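Local coordinates for GTP-binding nuclear protein GSP1 (Encephalitozoon cuniculi, PDB 4DJT) that binds and hydrolyses GTP as a small GTPase of the Ran family, and is probably required for protein import into the nucleus and for RNA export, at residues I28-D33 / H160-P165; A75-V80 / A104-E109; K108-Q111 / E117-I120. All blocks are in the same frame, centred on the assembly; numbering follows the deposited sequence.

The three contacts illustrate how side-chain packing joins parts of a small GTPase fold, near and far from its nucleotide. Contacts 2 and 3 are neighbours on helix 103-114: they share Lys108 and Glu109, their centres lie about 10 Å apart, and Val107 CG1 packs on Ile120 CD1 at 3.8 Å. Contact 1 sits across the centre of the chain, about 23 Å from contact 2 and 21 Å from contact 3, centre to centre. Contacts 1 and 2 both approach the bound GDP without touching it, through the side chains of Ile28 (about 7 Å) and Trp106 (about 8 Å). Contact 3 stands further back, the side chain of Phe110 about 11 Å from that of Lys24.

Contact 1 (I28-D33 / H160-P165); sequences INRVLD and HNFGLP
Arg30 NE, NH1 and NH2 are each held by a backbone carbonyl, of Leu187, Ala156 and Tyr27 in turn, while the CD of the same chain touches Phe162. The three bonds should fix the rotation of the charged end. Nearer the backbone, Arg30 CD comes within 4.3 Å of Phe162 CE1.

The rest of the contact is apolar and converges on the outer end of the same ring. Leu32 CD2 meets Phe162 CZ obliquely at 3.9 Å, whereas Ile28 CD1 stands at the ring edge, near its plane, 4.4 Å from CZ. The ring end abuts these three chains because Phe162 CG lies anti to the backbone N (chi1 175°), sending the ring out from a type I beta turn that runs from Asn161 to Leu164. An inverse gamma turn centred on Asn29, closed by Arg30 N to Ile28 O at 2.6 Å, bends the facing segment as it leaves helix 24-28. The ring also stacks on Tyr27, which should limit its freedom, and the Tyr27 hydroxyl is hydrogen-bonded to Phe162 O.

No hydrogen bond runs directly between the two segments. The contact joins the exit of the P-loop helix to the turn Asn161-Leu164 that leads toward helix 164-174, just beyond the Ser155-Lys157 nucleotide-binding loop, a pairing that belongs to the Ras-like GTPase fold.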
loop_
_atom_site.group_PDB
_atom_site.type_symbol
_atom_site.label_atom_id
_atom_site.label_comp_id
_atom_site.label_asym_id
_atom_site.label_seq_id
_atom_site.Cartn_x
_atom_site.Cartn_y
_atom_site.Cartn_z
ATOM N N ILE A 28 3.745 6.370 -0.834
ATOM C CA ILE A 28 4.423 5.774 -1.988
ATOM C C ILE A 28 5.052 6.779 -2.956
ATOM O O ILE A 28 5.945 6.418 -3.694
ATOM C CB ILE A 28 3.472 4.879 -2.779
ATOM C CG1 ILE A 28 4.245 3.872 -3.666
ATOM C CG2 ILE A 28 2.465 5.749 -3.531
ATOM C CD1 ILE A 28 5.069 2.839 -2.899
ATOM N N ASN A 29 4.558 8.028 -2.975
ATOM C CA ASN A 29 4.889 8.956 -4.049
ATOM C C ASN A 29 6.287 9.590 -3.765
ATOM O O ASN A 29 6.412 10.806 -3.504
ATOM C CB ASN A 29 3.806 10.000 -4.172
ATOM C CG ASN A 29 4.021 10.957 -5.329
ATOM O OD1 ASN A 29 4.744 10.661 -6.289
ATOM N ND2 ASN A 29 3.411 12.107 -5.236
ATOM N N ARG A 30 7.275 8.694 -3.740
ATOM C CA ARG A 30 8.667 9.018 -3.497
ATOM C C ARG A 30 9.465 8.595 -4.709
ATOM O O ARG A 30 8.983 7.873 -5.569
ATOM C CB ARG A 30 9.153 8.321 -2.207
ATOM C CG ARG A 30 8.356 8.742 -0.983
ATOM C CD ARG A 30 8.680 7.883 0.253
ATOM N NE ARG A 30 8.776 8.762 1.393
ATOM C CZ ARG A 30 7.798 9.035 2.243
ATOM N NH1 ARG A 30 8.015 9.903 3.229
ATOM N NH2 ARG A 30 6.642 8.397 2.175
ATOM N N VAL A 31 10.695 9.052 -4.795
ATOM C CA VAL A 31 11.466 8.799 -5.994
ATOM C C VAL A 31 11.617 7.306 -6.269
ATOM O O VAL A 31 11.357 6.864 -7.389
ATOM C CB VAL A 31 12.839 9.505 -5.939
ATOM C CG1 VAL A 31 13.743 9.000 -7.047
ATOM C CG2 VAL A 31 12.647 11.022 -5.987
ATOM N N LEU A 32 11.981 6.527 -5.242
ATOM C CA LEU A 32 12.106 5.046 -5.393
ATOM C C LEU A 32 13.007 4.729 -6.588
ATOM O O LEU A 32 14.102 5.272 -6.647
ATOM C CB LEU A 32 10.709 4.404 -5.485
ATOM C CG LEU A 32 9.790 4.818 -4.325
ATOM C CD1 LEU A 32 8.353 4.296 -4.519
ATOM C CD2 LEU A 32 10.351 4.330 -2.970
ATOM N N ASP A 33 12.600 3.839 -7.511
ATOM C CA ASP A 33 13.453 3.493 -8.661
ATOM C C ASP A 33 13.654 4.669 -9.589
ATOM O O ASP A 33 14.584 4.642 -10.397
ATOM C CB ASP A 33 12.886 2.336 -9.484
ATOM C CG ASP A 33 12.947 1.036 -8.769
ATOM O OD1 ASP A 33 13.500 1.014 -7.640
ATOM O OD2 ASP A 33 12.431 0.047 -9.328
ATOM N N HIS A 160 8.818 6.638 8.443
ATOM C CA HIS A 160 9.029 5.712 9.564
ATOM C C HIS A 160 8.432 4.385 9.188
ATOM O O HIS A 160 7.256 4.307 8.885
ATOM C CB HIS A 160 8.370 6.238 10.852
ATOM C CG HIS A 160 8.454 5.283 12.054
ATOM N ND1 HIS A 160 9.618 5.016 12.699
ATOM C CD2 HIS A 160 7.452 4.573 12.744
ATOM C CE1 HIS A 160 9.383 4.176 13.738
ATOM N NE2 HIS A 160 8.058 3.915 13.777
ATOM N N ASN A 161 9.267 3.349 9.195
ATOM C CA ASN A 161 8.874 1.976 8.897
ATOM C C ASN A 161 8.464 1.706 7.438
ATOM O O ASN A 161 7.763 0.729 7.180
ATOM C CB ASN A 161 7.745 1.485 9.850
ATOM C CG ASN A 161 8.261 1.105 11.220
ATOM O OD1 ASN A 161 9.458 1.131 11.467
ATOM N ND2 ASN A 161 7.334 0.783 12.143
ATOM N N PHE A 162 8.946 2.533 6.498
ATOM C CA PHE A 162 8.532 2.452 5.110
ATOM C C PHE A 162 8.700 1.050 4.565
ATOM O O PHE A 162 7.845 0.549 3.841
ATOM C CB PHE A 162 9.349 3.382 4.204
ATOM C CG PHE A 162 9.013 3.230 2.740
ATOM C CD1 PHE A 162 7.951 3.919 2.183
ATOM C CD2 PHE A 162 9.712 2.337 1.927
ATOM C CE1 PHE A 162 7.599 3.755 0.865
ATOM C CE2 PHE A 162 9.375 2.157 0.602
ATOM C CZ PHE A 162 8.318 2.896 0.046
ATOM N N GLY A 163 9.858 0.450 4.865
ATOM C CA GLY A 163 10.182 -0.844 4.325
ATOM C C GLY A 163 9.434 -2.028 4.858
ATOM O O GLY A 163 9.449 -3.104 4.197
ATOM N N LEU A 164 8.804 -1.904 6.040
ATOM C CA LEU A 164 8.297 -3.104 6.714
ATOM C C LEU A 164 7.205 -3.847 5.908
ATOM O O LEU A 164 7.255 -5.071 5.827
ATOM C CB LEU A 164 7.822 -2.803 8.163
ATOM C CG LEU A 164 8.915 -2.271 9.102
ATOM C CD1 LEU A 164 8.322 -2.088 10.503
ATOM C CD2 LEU A 164 10.112 -3.226 9.159
ATOM N N PRO A 165 6.211 -3.110 5.320
ATOM C CA PRO A 165 5.210 -3.848 4.553
ATOM C C PRO A 165 5.833 -4.615 3.396
ATOM O O PRO A 165 5.438 -5.737 3.119
ATOM C CB PRO A 165 4.264 -2.752 4.057
ATOM C CG PRO A 165 4.403 -1.684 5.136
ATOM C CD PRO A 165 5.884 -1.685 5.382
#

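Contact 2 (A75-V80 / A104-E109); sequences AVLKDV and ARWVKE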
loop_
_atom_site.group_PDB
_atom_site.type_symbol
_atom_site.label_atom_id
_atom_site.label_comp_id
_atom_site.label_asym_id
_atom_site.label_seq_id
_atom_site.Cartn_x
_atom_site.Cartn_y
_atom_site.Cartn_z
ATOM N N ALA A 75 -15.826 7.748 -5.576
ATOM C CA ALA A 75 -16.211 6.650 -6.469
ATOM C C ALA A 75 -15.634 5.328 -6.066
ATOM O O ALA A 75 -14.738 5.260 -5.236
ATOM C CB ALA A 75 -15.783 6.976 -7.894
ATOM N N VAL A 76 -16.143 4.263 -6.687
ATOM C CA VAL A 76 -15.608 2.912 -6.514
ATOM C C VAL A 76 -14.475 2.684 -7.510
ATOM O O VAL A 76 -14.556 3.115 -8.643
ATOM C CB VAL A 76 -16.712 1.850 -6.750
ATOM C CG1 VAL A 76 -17.162 1.852 -8.207
ATOM C CG2 VAL A 76 -16.244 0.459 -6.341
ATOM N N LEU A 77 -13.426 1.999 -7.096
ATOM C CA LEU A 77 -12.312 1.723 -8.006
ATOM C C LEU A 77 -12.710 0.630 -8.982
ATOM O O LEU A 77 -13.492 -0.268 -8.634
ATOM C CB LEU A 77 -11.042 1.314 -7.232
ATOM C CG LEU A 77 -10.450 2.313 -6.220
ATOM C CD1 LEU A 77 -9.141 1.752 -5.670
ATOM C CD2 LEU A 77 -10.204 3.665 -6.877
ATOM N N LYS A 78 -12.184 0.727 -10.206
ATOM C CA LYS A 78 -12.424 -0.250 -11.257
ATOM C C LYS A 78 -11.720 -1.560 -10.910
ATOM O O LYS A 78 -10.699 -1.564 -10.240
ATOM C CB LYS A 78 -11.891 0.275 -12.598
ATOM C CG LYS A 78 -12.808 1.269 -13.283
ATOM C CD LYS A 78 -12.095 1.984 -14.419
ATOM C CE LYS A 78 -13.005 3.006 -15.100
ATOM N NZ LYS A 78 -12.469 3.466 -16.424
ATOM N N ASP A 79 -12.284 -2.664 -11.379
ATOM C CA ASP A 79 -11.697 -3.976 -11.193
ATOM C C ASP A 79 -10.278 -4.054 -11.735
ATOM O O ASP A 79 -9.441 -4.726 -11.156
ATOM C CB ASP A 79 -12.557 -5.061 -11.875
ATOM C CG ASP A 79 -13.925 -5.272 -11.190
ATOM O OD1 ASP A 79 -14.164 -4.721 -10.089
ATOM O OD2 ASP A 79 -14.763 -6.007 -11.765
ATOM N N VAL A 80 -10.011 -3.374 -12.852
ATOM C CA VAL A 80 -8.662 -3.378 -13.451
ATOM C C VAL A 80 -7.589 -2.812 -12.521
ATOM O O VAL A 80 -6.428 -3.146 -12.666
ATOM C CB VAL A 80 -8.612 -2.663 -14.824
ATOM C CG1 VAL A 80 -9.178 -3.579 -15.907
ATOM C CG2 VAL A 80 -9.356 -1.339 -14.778
ATOM N N ALA A 104 -13.145 -3.229 6.331
ATOM C CA ALA A 104 -13.704 -4.515 5.930
ATOM C C ALA A 104 -14.215 -4.446 4.499
ATOM O O ALA A 104 -14.128 -5.420 3.745
ATOM C CB ALA A 104 -14.837 -4.924 6.888
ATOM N N ARG A 105 -14.773 -3.307 4.157
ATOM C CA ARG A 105 -15.243 -3.019 2.804
ATOM C C ARG A 105 -14.081 -3.046 1.794
ATOM O O ARG A 105 -14.217 -3.605 0.708
ATOM C CB ARG A 105 -15.934 -1.642 2.757
ATOM N N TRP A 106 -12.946 -2.455 2.175
ATOM C CA TRP A 106 -11.745 -2.473 1.345
ATOM C C TRP A 106 -11.206 -3.850 1.169
ATOM O O TRP A 106 -10.897 -4.275 0.039
ATOM C CB TRP A 106 -10.656 -1.549 1.919
ATOM C CG TRP A 106 -10.852 -0.108 1.557
ATOM C CD1 TRP A 106 -11.228 0.942 2.396
ATOM C CD2 TRP A 106 -10.722 0.487 0.239
ATOM N NE1 TRP A 106 -11.315 2.112 1.695
ATOM C CE2 TRP A 106 -11.016 1.905 0.397
ATOM C CE3 TRP A 106 -10.387 0.006 -1.017
ATOM C CZ2 TRP A 106 -10.985 2.778 -0.661
ATOM C CZ3 TRP A 106 -10.354 0.904 -2.087
ATOM C CH2 TRP A 106 -10.648 2.251 -1.911
ATOM N N VAL A 107 -11.089 -4.595 2.263
ATOM C CA VAL A 107 -10.674 -5.992 2.145
ATOM C C VAL A 107 -11.609 -6.765 1.200
ATOM O O VAL A 107 -11.140 -7.543 0.343
ATOM C CB VAL A 107 -10.599 -6.701 3.519
ATOM C CG1 VAL A 107 -10.437 -8.221 3.341
ATOM C CG2 VAL A 107 -9.465 -6.112 4.368
ATOM N N LYS A 108 -12.916 -6.580 1.354
ATOM C CA LYS A 108 -13.878 -7.363 0.549
ATOM C C LYS A 108 -13.784 -6.975 -0.926
ATOM O O LYS A 108 -13.845 -7.827 -1.787
ATOM C CB LYS A 108 -15.329 -7.200 1.038
ATOM N N GLU A 109 -13.586 -5.693 -1.195
ATOM C CA GLU A 109 -13.489 -5.202 -2.554
ATOM C C GLU A 109 -12.240 -5.800 -3.253
ATOM O O GLU A 109 -12.319 -6.258 -4.405
ATOM C CB GLU A 109 -13.446 -3.675 -2.522
ATOM C CG GLU A 109 -13.645 -2.992 -3.855
ATOM C CD GLU A 109 -13.694 -1.481 -3.727
ATOM O OE1 GLU A 109 -14.521 -0.979 -2.922
ATOM O OE2 GLU A 109 -12.905 -0.812 -4.413
#
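Leu77 reaches from the segment 75-80 to two side chains of helix 103-114, and its atoms meet them in succession. Leu77 CB comes first, 4.0 Å from Glu109 OE2. CG is placed anti to the carbonyl carbon (chi1 -60°), a setting that carries the branch past the carboxylate and on to the indole of Trp106. There Leu77 CD1 arrives in the plane of the ring, at the edge of the six-membered part: Trp106 CZ3 is 3.9 Å away and Trp106 CH2 4.1 Å. The leucine stands nearly perpendicular to the tryptophan side chain and meets the rim of the indole with a single methyl group.

Trp106 and Glu109 are three residues apart, about one helical turn, so both can face the same partner. That partner belongs to the predicted switch II region, the segment that in small GTPases responds to the state of the nucleotide; here, with GDP and magnesium bound, residues 75-80 touch helix 103-114 by van der Waals contact alone, and the nearby Tyr82 of the same region adds a hydrogen bond. Trp106 has its polar tie elsewhere, NE1 being hydrogen-bonded to Asp19 OD1 in the loop next to the nucleotide.

Glu109 runs extended beyond CG (chi2 176°), bringing its carboxylate up to the backbone of switch II. Glu109 OE2 lies 3.9 Å from Leu77 N, too far for a hydrogen bond, and has its bond further along the same region, with the hydroxyl of Tyr82. On the solvent-exposed side, Val76 lies over the carboxylate: its CG2 methyl sits 4.1 Å from both Glu109 OE1 and OE2, the valine and glutamate chains crossing at a slant.

Contact 3 (K108-Q111 / E117-I120); sequences KEFQ and EAPI
Phe110 and Ile120 form the tight, buried part of this contact, where helix 103-114 lies over the entry to strand 120-125. The two side chains lie alongside one another, running in opposing senses. Ile120 CD1 comes within 3.8 Å of Phe110 CD2, approaching the ring obliquely, and Ile120 CG1 follows at 4.0 Å from both Phe110 CD2 and CE2. At the ring's edge, near its plane, Ala118 CB touches Phe110 CE2 at 4.1 Å. A chi1 of 176° turns the phenyl group of Phe110 away from its own amide nitrogen and out from the helix, and it also touches Ala88 of strand 87-93 and Ala85 in the loop before it.

The looser side belongs to Gln111, which is partly exposed. Its chain extends beyond CG past the end of Ile120, leaving Gln111 NE2 4.0 Å from Ile120 CD1 and without a direct hydrogen bond to the facing segment. A water bridges instead: Gln111 NE2 donates to it at 2.9 Å, and the water donates to Ala118 O at 2.7 Å.

Helix 103-114 is the main helix of the crossover in a beta-alpha-beta unit linking the parallel strands 87-93 and 120-125. Its return is held by two kinds of chemistry: buried apolar side chains pack on one side, while toward the surface one amide N-H and a backbone carbonyl are joined through a shared water.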
loop_
_atom_site.group_PDB
_atom_site.type_symbol
_atom_site.label_atom_id
_atom_site.label_comp_id
_atom_site.label_asym_id
_atom_site.label_seq_id
_atom_site.Cartn_x
_atom_site.Cartn_y
_atom_site.Cartn_z
ATOM N N LYS A 108 -12.916 -6.580 1.354
ATOM C CA LYS A 108 -13.878 -7.363 0.549
ATOM C C LYS A 108 -13.784 -6.975 -0.926
ATOM O O LYS A 108 -13.845 -7.827 -1.787
ATOM C CB LYS A 108 -15.329 -7.200 1.038
ATOM N N GLU A 109 -13.586 -5.693 -1.195
ATOM C CA GLU A 109 -13.489 -5.202 -2.554
ATOM C C GLU A 109 -12.240 -5.800 -3.253
ATOM O O GLU A 109 -12.319 -6.258 -4.405
ATOM C CB GLU A 109 -13.446 -3.675 -2.522
ATOM C CG GLU A 109 -13.645 -2.992 -3.855
ATOM C CD GLU A 109 -13.694 -1.481 -3.727
ATOM O OE1 GLU A 109 -14.521 -0.979 -2.922
ATOM O OE2 GLU A 109 -12.905 -0.812 -4.413
ATOM N N PHE A 110 -11.117 -5.837 -2.532
ATOM C CA PHE A 110 -9.874 -6.379 -3.047
ATOM C C PHE A 110 -9.996 -7.885 -3.296
ATOM O O PHE A 110 -9.712 -8.361 -4.411
ATOM C CB PHE A 110 -8.698 -6.046 -2.089
ATOM C CG PHE A 110 -7.379 -6.639 -2.500
ATOM C CD1 PHE A 110 -6.618 -6.060 -3.506
ATOM C CD2 PHE A 110 -6.891 -7.777 -1.878
ATOM C CE1 PHE A 110 -5.410 -6.615 -3.888
ATOM C CE2 PHE A 110 -5.675 -8.329 -2.253
ATOM C CZ PHE A 110 -4.928 -7.745 -3.243
ATOM N N GLN A 111 -10.450 -8.608 -2.269
ATOM C CA GLN A 111 -10.635 -10.031 -2.337
ATOM C C GLN A 111 -11.706 -10.451 -3.333
ATOM O O GLN A 111 -11.628 -11.538 -3.881
ATOM C CB GLN A 111 -10.931 -10.598 -0.949
ATOM C CG GLN A 111 -9.826 -10.310 0.033
ATOM C CD GLN A 111 -9.956 -11.085 1.292
ATOM O OE1 GLN A 111 -11.055 -11.179 1.855
ATOM N NE2 GLN A 111 -8.859 -11.662 1.751
ATOM N N GLU A 117 -6.454 -15.472 -0.855
ATOM C CA GLU A 117 -5.102 -15.945 -0.494
ATOM C C GLU A 117 -4.038 -14.835 -0.515
ATOM O O GLU A 117 -3.093 -14.868 0.271
ATOM C CB GLU A 117 -4.639 -17.043 -1.423
ATOM C CG GLU A 117 -5.410 -18.342 -1.308
ATOM C CD GLU A 117 -4.810 -19.383 -2.201
ATOM O OE1 GLU A 117 -5.419 -19.666 -3.263
ATOM O OE2 GLU A 117 -3.683 -19.856 -1.875
ATOM N N ALA A 118 -4.193 -13.889 -1.429
ATOM C CA ALA A 118 -3.220 -12.790 -1.578
ATOM C C ALA A 118 -3.047 -11.992 -0.299
ATOM O O ALA A 118 -4.032 -11.528 0.303
ATOM C CB ALA A 118 -3.631 -11.879 -2.729
ATOM N N PRO A 119 -1.799 -11.789 0.119
ATOM C CA PRO A 119 -1.580 -11.134 1.390
ATOM C C PRO A 119 -2.052 -9.689 1.392
ATOM O O PRO A 119 -1.833 -8.940 0.399
ATOM C CB PRO A 119 -0.065 -11.172 1.556
ATOM C CG PRO A 119 0.474 -11.376 0.189
ATOM C CD PRO A 119 -0.532 -12.272 -0.469
ATOM N N ILE A 120 -2.669 -9.301 2.502
ATOM C CA ILE A 120 -3.038 -7.930 2.755
ATOM C C ILE A 120 -2.305 -7.464 4.019
ATOM O O ILE A 120 -2.394 -8.109 5.044
ATOM C CB ILE A 120 -4.557 -7.786 2.966
ATOM C CG1 ILE A 120 -5.353 -8.345 1.780
ATOM C CG2 ILE A 120 -4.927 -6.341 3.196
ATOM C CD1 ILE A 120 -6.856 -8.178 1.933
HETATM O O HOH W 1 -6.673 -11.547 -0.132
#